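Tetracycline repressor protein class G (Acinetobacter baumannii, PDB 6RX9) represses the tetracycline resistance gene by binding its operator DNA through a helix-turn-helix, and probably lets go of the operator when tetracycline binds. Local coordinates at residues L4-L16 with L30-H44. Numbering follows the deposited sequence.
Sequences LDKGTVIAAALEL and LAERLKVQQPALYWH
H44 reaches L4 with its ring: NE2 donates to L4 O over 2.9 Å, bent to 139° at the hydrogen. The oxygen lies in the plane of the imidazole, whereas NE2 comes in from above the carbonyl plane. One face of that ring carries V9 CG2 in a CH-pi contact, 4.0 Å from the centroid; W43 CE3 covers the opposite face, so the ring is sandwiched and its rotation about chi2 restricted. The other methyl of V9, CG1, stands anti to the backbone N (chi1 173°) and reaches L41 CD1 at 3.6 Å as well as L30 CD2. Farther along helix 6-16, A12 CB packs on L34 CD2 at 3.6 Å, while L30 CD1 sits against the backbone of A13. L4 meets V36 tip to tip, its CD2 lying 4.1 Å from V36 CG2. L16 CD1 lies over one face of the R33 guanidinium, whose NH1 also forms a salt bridge with E19.

At the start of the helix, D5 is the N-cap: its OD1 accepts from both T8 N and T8 OG1, fixing the turn next to the L4 carbonyl. Helix 48-59 backs the apolar layer through L51, which touches I10 and L30. The axes of segments 6-16 and 30-34 cross at 109°. Together with helix 38-42, they build the three-helix DNA-binding domain of the TetR family, in which helices 27-34 and 38-42 form the helix-turn-helix and the N-terminal helix packs across both.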
ATOM      1  N   LEU A   4      16.932  31.771  -4.481  1.00 54.78           N
ATOM      2  CA  LEU A   4      16.537  30.344  -4.633  1.00 52.37           C
ATOM      3  C   LEU A   4      15.311  30.074  -3.754  1.00 50.00           C
ATOM      4  O   LEU A   4      15.444  30.188  -2.521  1.00 50.11           O
ATOM      5  CB  LEU A   4      17.717  29.456  -4.226  1.00 52.51           C
ATOM      6  CG  LEU A   4      17.493  27.950  -4.356  1.00 51.50           C
ATOM      7  CD1 LEU A   4      17.480  27.531  -5.817  1.00 51.96           C
ATOM      8  CD2 LEU A   4      18.553  27.174  -3.587  1.00 51.36           C
ATOM      9  N   ASP A   5      14.169  29.731  -4.358  1.00 48.00           N
ATOM     10  CA  ASP A   5      12.899  29.474  -3.626  1.00 46.30           C
ATOM     11  C   ASP A   5      12.546  27.982  -3.706  1.00 43.77           C
ATOM     12  O   ASP A   5      13.091  27.273  -4.580  1.00 42.64           O
ATOM     13  CB  ASP A   5      11.769  30.395  -4.100  1.00 47.25           C
ATOM     14  CG  ASP A   5      11.329  30.222  -5.544  1.00 47.66           C
ATOM     15  OD1 ASP A   5      11.566  29.138  -6.116  1.00 46.88           O
ATOM     16  OD2 ASP A   5      10.735  31.178  -6.081  1.00 48.53           O
ATOM     17  N   LYS A   6      11.665  27.536  -2.807  1.00 42.20           N
ATOM     18  CA  LYS A   6      11.294  26.107  -2.613  1.00 40.38           C
ATOM     19  C   LYS A   6      10.768  25.519  -3.929  1.00 39.27           C
ATOM     20  O   LYS A   6      11.098  24.349  -4.229  1.00 38.03           O
ATOM     21  CB  LYS A   6      10.257  25.991  -1.494  1.00 40.78           C
ATOM     22  CG  LYS A   6       9.935  24.572  -1.049  1.00 39.98           C
ATOM     23  CD  LYS A   6       9.140  24.529   0.233  1.00 40.63           C
ATOM     24  CE  LYS A   6       8.966  23.129   0.779  1.00 40.21           C
ATOM     25  NZ  LYS A   6       8.246  23.134   2.075  1.00 40.91           N
ATOM     26  N   GLY A   7       9.977  26.290  -4.681  1.00 38.74           N
ATOM     27  CA  GLY A   7       9.413  25.868  -5.978  1.00 38.37           C
ATOM     28  C   GLY A   7      10.501  25.468  -6.962  1.00 37.97           C
ATOM     29  O   GLY A   7      10.364  24.408  -7.598  1.00 37.59           O
ATOM     30  N   THR A   8      11.559  26.274  -7.070  1.00 38.10           N
ATOM     31  CA  THR A   8      12.707  26.036  -7.985  1.00 38.22           C
ATOM     32  C   THR A   8      13.476  24.790  -7.524  1.00 36.94           C
ATOM     33  O   THR A   8      13.874  23.993  -8.394  1.00 37.22           O
ATOM     34  CB  THR A   8      13.618  27.267  -8.066  1.00 39.45           C
ATOM     35  OG1 THR A   8      12.808  28.402  -8.373  1.00 40.59           O
ATOM     36  CG2 THR A   8      14.707  27.117  -9.106  1.00 40.34           C
ATOM     37  N   VAL A   9      13.656  24.628  -6.209  1.00 36.12           N
ATOM     38  CA  VAL A   9      14.395  23.489  -5.581  1.00 35.76           C
ATOM     39  C   VAL A   9      13.663  22.174  -5.893  1.00 34.94           C
ATOM     40  O   VAL A   9      14.324  21.215  -6.339  1.00 34.58           O
ATOM     41  CB  VAL A   9      14.560  23.692  -4.061  1.00 35.61           C
ATOM     42  CG1 VAL A   9      15.149  22.463  -3.383  1.00 35.35           C
ATOM     43  CG2 VAL A   9      15.403  24.919  -3.742  1.00 36.52           C
ATOM     44  N   ILE A  10      12.352  22.119  -5.657  1.00 34.83           N
ATOM     45  CA  ILE A  10      11.563  20.854  -5.773  1.00 34.15           C
ATOM     46  C   ILE A  10      11.396  20.482  -7.250  1.00 34.65           C
ATOM     47  O   ILE A  10      11.385  19.267  -7.547  1.00 34.28           O
ATOM     48  CB  ILE A  10      10.222  20.953  -5.021  1.00 33.85           C
ATOM     49  CG1 ILE A  10      10.446  21.015  -3.508  1.00 33.86           C
ATOM     50  CG2 ILE A  10       9.291  19.806  -5.402  1.00 33.27           C
ATOM     51  CD1 ILE A  10      11.071  19.767  -2.919  1.00 33.63           C
ATOM     52  N   ALA A  11      11.272  21.467  -8.143  1.00 35.44           N
ATOM     53  CA  ALA A  11      11.218  21.249  -9.609  1.00 36.44           C
ATOM     54  C   ALA A  11      12.449  20.443 -10.046  1.00 36.76           C
ATOM     55  O   ALA A  11      12.282  19.466 -10.801  1.00 36.82           O
ATOM     56  CB  ALA A  11      11.124  22.565 -10.337  1.00 37.70           C
ATOM     57  N   ALA A  12      13.636  20.825  -9.563  1.00 37.08           N
ATOM     58  CA  ALA A  12      14.927  20.154  -9.852  1.00 37.44           C
ATOM     59  C   ALA A  12      14.966  18.769  -9.193  1.00 36.58           C
ATOM     60  O   ALA A  12      15.485  17.828  -9.828  1.00 37.23           O
ATOM     61  CB  ALA A  12      16.070  21.019  -9.380  1.00 37.98           C
ATOM     62  N   ALA A  13      14.455  18.655  -7.962  1.00 35.40           N
ATOM     63  CA  ALA A  13      14.429  17.404  -7.168  1.00 34.88           C
ATOM     64  C   ALA A  13      13.563  16.356  -7.878  1.00 34.70           C
ATOM     65  O   ALA A  13      13.933  15.166  -7.859  1.00 33.67           O
ATOM     66  CB  ALA A  13      13.931  17.682  -5.771  1.00 34.10           C
ATOM     67  N   LEU A  14      12.452  16.784  -8.486  1.00 35.15           N
ATOM     68  CA  LEU A  14      11.527  15.888  -9.230  1.00 35.76           C
ATOM     69  C   LEU A  14      12.233  15.324 -10.469  1.00 37.55           C
ATOM     70  O   LEU A  14      12.146  14.100 -10.680  1.00 37.84           O
ATOM     71  CB  LEU A  14      10.254  16.657  -9.598  1.00 35.67           C
ATOM     72  CG  LEU A  14       9.264  16.868  -8.452  1.00 34.80           C
ATOM     73  CD1 LEU A  14       8.195  17.876  -8.842  1.00 35.32           C
ATOM     74  CD2 LEU A  14       8.625  15.555  -8.027  1.00 34.03           C
ATOM     75  N   GLU A  15      12.917  16.171 -11.247  1.00 39.94           N
ATOM     76  CA  GLU A  15      13.686  15.747 -12.452  1.00 42.13           C
ATOM     77  C   GLU A  15      14.756  14.732 -12.034  1.00 42.06           C
ATOM     78  O   GLU A  15      14.893  13.705 -12.722  1.00 42.39           O
ATOM     79  CB  GLU A  15      14.322  16.946 -13.159  1.00 44.57           C
ATOM     80  CG  GLU A  15      13.307  17.845 -13.838  1.00 46.19           C
ATOM     81  CD  GLU A  15      13.870  18.893 -14.782  1.00 49.06           C
ATOM     82  OE1 GLU A  15      15.108  19.082 -14.807  1.00 50.59           O
ATOM     83  OE2 GLU A  15      13.063  19.526 -15.490  1.00 51.41           O
ATOM     84  N   LEU A  16      15.465  15.012 -10.935  1.00 41.53           N
ATOM     85  CA  LEU A  16      16.560  14.164 -10.393  1.00 41.85           C
ATOM     86  C   LEU A  16      15.981  12.820  -9.933  1.00 40.76           C
ATOM     87  O   LEU A  16      16.579  11.780 -10.262  1.00 41.28           O
ATOM     88  CB  LEU A  16      17.239  14.911  -9.240  1.00 42.01           C
ATOM     89  CG  LEU A  16      18.543  14.310  -8.717  1.00 43.17           C
ATOM     90  CD1 LEU A  16      19.501  13.981  -9.855  1.00 44.99           C
ATOM     91  CD2 LEU A  16      19.204  15.261  -7.728  1.00 43.28           C
ATOM     92  N   LEU A  30      21.399  17.217  -5.289  1.00 40.17           N
ATOM     93  CA  LEU A  30      20.387  18.266  -5.584  1.00 39.52           C
ATOM     94  C   LEU A  30      21.080  19.632  -5.697  1.00 40.53           C
ATOM     95  O   LEU A  30      20.847  20.324  -6.704  1.00 40.71           O
ATOM     96  CB  LEU A  30      19.322  18.266  -4.482  1.00 38.08           C
ATOM     97  CG  LEU A  30      18.188  19.276  -4.648  1.00 37.56           C
ATOM     98  CD1 LEU A  30      17.623  19.246  -6.060  1.00 37.77           C
ATOM     99  CD2 LEU A  30      17.091  19.019  -3.628  1.00 36.57           C
ATOM    100  N   ALA A  31      21.899  19.996  -4.705  1.00 41.63           N
ATOM    101  CA  ALA A  31      22.645  21.279  -4.657  1.00 43.25           C
ATOM    102  C   ALA A  31      23.479  21.432  -5.934  1.00 45.36           C
ATOM    103  O   ALA A  31      23.448  22.529  -6.533  1.00 46.19           O
ATOM    104  CB  ALA A  31      23.513  21.341  -3.423  1.00 43.75           C
ATOM    105  N   GLU A  32      24.181  20.364  -6.333  1.00 47.22           N
ATOM    106  CA  GLU A  32      25.052  20.313  -7.541  1.00 49.94           C
ATOM    107  C   GLU A  32      24.207  20.604  -8.789  1.00 49.98           C
ATOM    108  O   GLU A  32      24.633  21.446  -9.604  1.00 50.58           O
ATOM    109  CB  GLU A  32      25.743  18.951  -7.634  1.00 51.44           C
ATOM    110  CG  GLU A  32      26.695  18.821  -8.812  1.00 54.39           C
ATOM    111  CD  GLU A  32      27.407  17.480  -8.923  1.00 56.06           C
ATOM    112  OE1 GLU A  32      26.867  16.476  -8.416  1.00 56.39           O
ATOM    113  OE2 GLU A  32      28.504  17.443  -9.521  1.00 58.79           O
ATOM    114  N   ARG A  33      23.052  19.940  -8.915  1.00 49.05           N
ATOM    115  CA  ARG A  33      22.106  20.079 -10.058  1.00 49.38           C
ATOM    116  C   ARG A  33      21.619  21.533 -10.152  1.00 49.01           C
ATOM    117  O   ARG A  33      21.528  22.050 -11.284  1.00 49.82           O
ATOM    118  CB  ARG A  33      20.942  19.093  -9.893  1.00 49.10           C
ATOM    119  CG  ARG A  33      19.838  19.219 -10.936  1.00 49.83           C
ATOM    120  CD  ARG A  33      20.337  19.105 -12.364  1.00 52.09           C
ATOM    121  NE  ARG A  33      21.072  17.869 -12.603  1.00 53.16           N
ATOM    122  CZ  ARG A  33      20.526  16.691 -12.900  1.00 53.33           C
ATOM    123  NH1 ARG A  33      21.306  15.640 -13.096  1.00 54.43           N
ATOM    124  NH2 ARG A  33      19.212  16.555 -12.994  1.00 52.38           N
ATOM    125  N   LEU A  34      21.334  22.170  -9.011  1.00 47.64           N
ATOM    126  CA  LEU A  34      20.837  23.572  -8.931  1.00 47.76           C
ATOM    127  C   LEU A  34      21.973  24.570  -9.202  1.00 49.40           C
ATOM    128  O   LEU A  34      21.658  25.751  -9.451  1.00 49.97           O
ATOM    129  CB  LEU A  34      20.226  23.810  -7.546  1.00 46.21           C
ATOM    130  CG  LEU A  34      18.863  23.161  -7.313  1.00 44.54           C
ATOM    131  CD1 LEU A  34      18.573  23.030  -5.826  1.00 43.41           C
ATOM    132  CD2 LEU A  34      17.760  23.947  -8.007  1.00 44.67           C
ATOM    133  N   LYS A  35      23.232  24.118  -9.141  1.00 50.63           N
ATOM    134  CA  LYS A  35      24.455  24.961  -9.272  1.00 52.67           C
ATOM    135  C   LYS A  35      24.461  26.014  -8.159  1.00 52.38           C
ATOM    136  O   LYS A  35      24.810  27.181  -8.438  1.00 53.35           O
ATOM    137  CB  LYS A  35      24.536  25.597 -10.664  1.00 54.46           C
ATOM    138  CG  LYS A  35      24.753  24.607 -11.799  1.00 55.77           C
ATOM    139  CD  LYS A  35      24.229  25.080 -13.135  1.00 57.12           C
ATOM    140  CE  LYS A  35      24.040  23.943 -14.115  1.00 57.91           C
ATOM    141  NZ  LYS A  35      25.338  23.423 -14.607  1.00 59.55           N
ATOM    142  N   VAL A  36      24.089  25.605  -6.942  1.00 51.03           N
ATOM    143  CA  VAL A  36      24.123  26.454  -5.714  1.00 51.07           C
ATOM    144  C   VAL A  36      25.059  25.794  -4.698  1.00 51.08           C
ATOM    145  O   VAL A  36      25.403  24.608  -4.880  1.00 51.08           O
ATOM    146  CB  VAL A  36      22.716  26.681  -5.125  1.00 49.96           C
ATOM    147  CG1 VAL A  36      21.801  27.379  -6.120  1.00 50.27           C
ATOM    148  CG2 VAL A  36      22.080  25.393  -4.620  1.00 48.81           C
ATOM    149  N   GLN A  37      25.461  26.549  -3.677  1.00 51.50           N
ATOM    150  CA  GLN A  37      26.298  26.044  -2.559  1.00 51.51           C
ATOM    151  C   GLN A  37      25.378  25.431  -1.500  1.00 48.95           C
ATOM    152  O   GLN A  37      24.160  25.709  -1.528  1.00 48.11           O
ATOM    153  CB  GLN A  37      27.185  27.168  -2.022  1.00 53.86           C
ATOM    154  CG  GLN A  37      28.248  27.608  -3.021  1.00 56.28           C
ATOM    155  CD  GLN A  37      29.097  26.455  -3.501  1.00 57.61           C
ATOM    156  OE1 GLN A  37      29.583  25.642  -2.717  1.00 58.66           O
ATOM    157  NE2 GLN A  37      29.281  26.370  -4.809  1.00 59.06           N
ATOM    158  N   GLN A  38      25.953  24.616  -0.615  1.00 47.34           N
ATOM    159  CA  GLN A  38      25.217  23.731   0.326  1.00 45.42           C
ATOM    160  C   GLN A  38      24.366  24.545   1.297  1.00 44.30           C
ATOM    161  O   GLN A  38      23.240  24.147   1.580  1.00 42.72           O
ATOM    162  CB  GLN A  38      26.196  22.819   1.064  1.00 45.99           C
ATOM    163  CG  GLN A  38      26.836  21.779   0.159  1.00 46.15           C
ATOM    164  CD  GLN A  38      27.980  21.086   0.852  1.00 47.16           C
ATOM    165  OE1 GLN A  38      29.145  21.254   0.494  1.00 48.22           O
ATOM    166  NE2 GLN A  38      27.649  20.320   1.878  1.00 47.22           N
ATOM    167  N   PRO A  39      24.849  25.684   1.855  1.00 44.31           N
ATOM    168  CA  PRO A  39      24.030  26.486   2.766  1.00 44.14           C
ATOM    169  C   PRO A  39      22.708  26.955   2.138  1.00 43.14           C
ATOM    170  O   PRO A  39      21.702  26.941   2.825  1.00 42.80           O
ATOM    171  CB  PRO A  39      24.921  27.694   3.099  1.00 45.45           C
ATOM    172  CG  PRO A  39      26.325  27.191   2.859  1.00 45.98           C
ATOM    173  CD  PRO A  39      26.198  26.250   1.680  1.00 45.59           C
ATOM    174  N   ALA A  40      22.742  27.353   0.863  1.00 43.01           N
ATOM    175  CA  ALA A  40      21.573  27.855   0.103  1.00 42.71           C
ATOM    176  C   ALA A  40      20.478  26.781   0.085  1.00 41.26           C
ATOM    177  O   ALA A  40      19.312  27.126   0.341  1.00 40.94           O
ATOM    178  CB  ALA A  40      21.987  28.263  -1.292  1.00 43.39           C
ATOM    179  N   LEU A  41      20.842  25.523  -0.176  1.00 40.46           N
ATOM    180  CA  LEU A  41      19.882  24.385  -0.193  1.00 39.32           C
ATOM    181  C   LEU A  41      19.518  23.992   1.245  1.00 38.79           C
ATOM    182  O   LEU A  41      18.337  23.682   1.483  1.00 37.84           O
ATOM    183  CB  LEU A  41      20.481  23.199  -0.954  1.00 39.39           C
ATOM    184  CG  LEU A  41      19.605  21.946  -0.995  1.00 38.66           C
ATOM    185  CD1 LEU A  41      18.232  22.252  -1.580  1.00 38.24           C
ATOM    186  CD2 LEU A  41      20.282  20.838  -1.779  1.00 39.04           C
ATOM    187  N   TYR A  42      20.494  24.003   2.160  1.00 39.37           N
ATOM    188  CA  TYR A  42      20.334  23.582   3.578  1.00 39.75           C
ATOM    189  C   TYR A  42      19.218  24.397   4.249  1.00 40.09           C
ATOM    190  O   TYR A  42      18.531  23.842   5.129  1.00 39.60           O
ATOM    191  CB  TYR A  42      21.658  23.719   4.334  1.00 40.85           C
ATOM    192  CG  TYR A  42      21.663  23.113   5.714  1.00 41.28           C
ATOM    193  CD1 TYR A  42      21.837  21.750   5.902  1.00 41.08           C
ATOM    194  CD2 TYR A  42      21.520  23.907   6.840  1.00 42.10           C
ATOM    195  CE1 TYR A  42      21.853  21.191   7.172  1.00 41.95           C
ATOM    196  CE2 TYR A  42      21.537  23.366   8.114  1.00 42.88           C
ATOM    197  CZ  TYR A  42      21.706  22.004   8.284  1.00 43.07           C
ATOM    198  OH  TYR A  42      21.718  21.482   9.546  1.00 43.85           O
ATOM    199  N   TRP A  43      19.048  25.665   3.848  1.00 41.05           N
ATOM    200  CA  TRP A  43      17.985  26.587   4.335  1.00 41.64           C
ATOM    201  C   TRP A  43      16.596  25.991   4.070  1.00 40.56           C
ATOM    202  O   TRP A  43      15.714  26.148   4.940  1.00 40.42           O
ATOM    203  CB  TRP A  43      18.125  27.969   3.682  1.00 43.05           C
ATOM    204  CG  TRP A  43      17.160  28.983   4.214  1.00 44.17           C
ATOM    205  CD1 TRP A  43      17.321  29.751   5.327  1.00 45.46           C
ATOM    206  CD2 TRP A  43      15.868  29.327   3.676  1.00 44.57           C
ATOM    207  NE1 TRP A  43      16.233  30.557   5.514  1.00 46.25           N
ATOM    208  CE2 TRP A  43      15.324  30.322   4.519  1.00 45.56           C
ATOM    209  CE3 TRP A  43      15.122  28.903   2.571  1.00 43.93           C
ATOM    210  CZ2 TRP A  43      14.072  30.892   4.289  1.00 46.18           C
ATOM    211  CZ3 TRP A  43      13.884  29.467   2.345  1.00 44.52           C
ATOM    212  CH2 TRP A  43      13.368  30.450   3.193  1.00 45.30           C
ATOM    213  N   HIS A  44      16.410  25.355   2.909  1.00 39.60           N
ATOM    214  CA  HIS A  44      15.139  24.710   2.480  1.00 38.95           C
ATOM    215  C   HIS A  44      14.989  23.333   3.143  1.00 37.92           C
ATOM    216  O   HIS A  44      13.910  23.062   3.700  1.00 37.31           O
ATOM    217  CB  HIS A  44      15.079  24.594   0.950  1.00 39.04           C
ATOM    218  CG  HIS A  44      15.039  25.904   0.240  1.00 39.98           C
ATOM    219  ND1 HIS A  44      13.871  26.622   0.091  1.00 40.43           N
ATOM    220  CD2 HIS A  44      16.008  26.618  -0.371  1.00 41.08           C
ATOM    221  CE1 HIS A  44      14.124  27.731  -0.574  1.00 41.49           C
ATOM    222  NE2 HIS A  44      15.430  27.754  -0.868  1.00 41.86           N
TER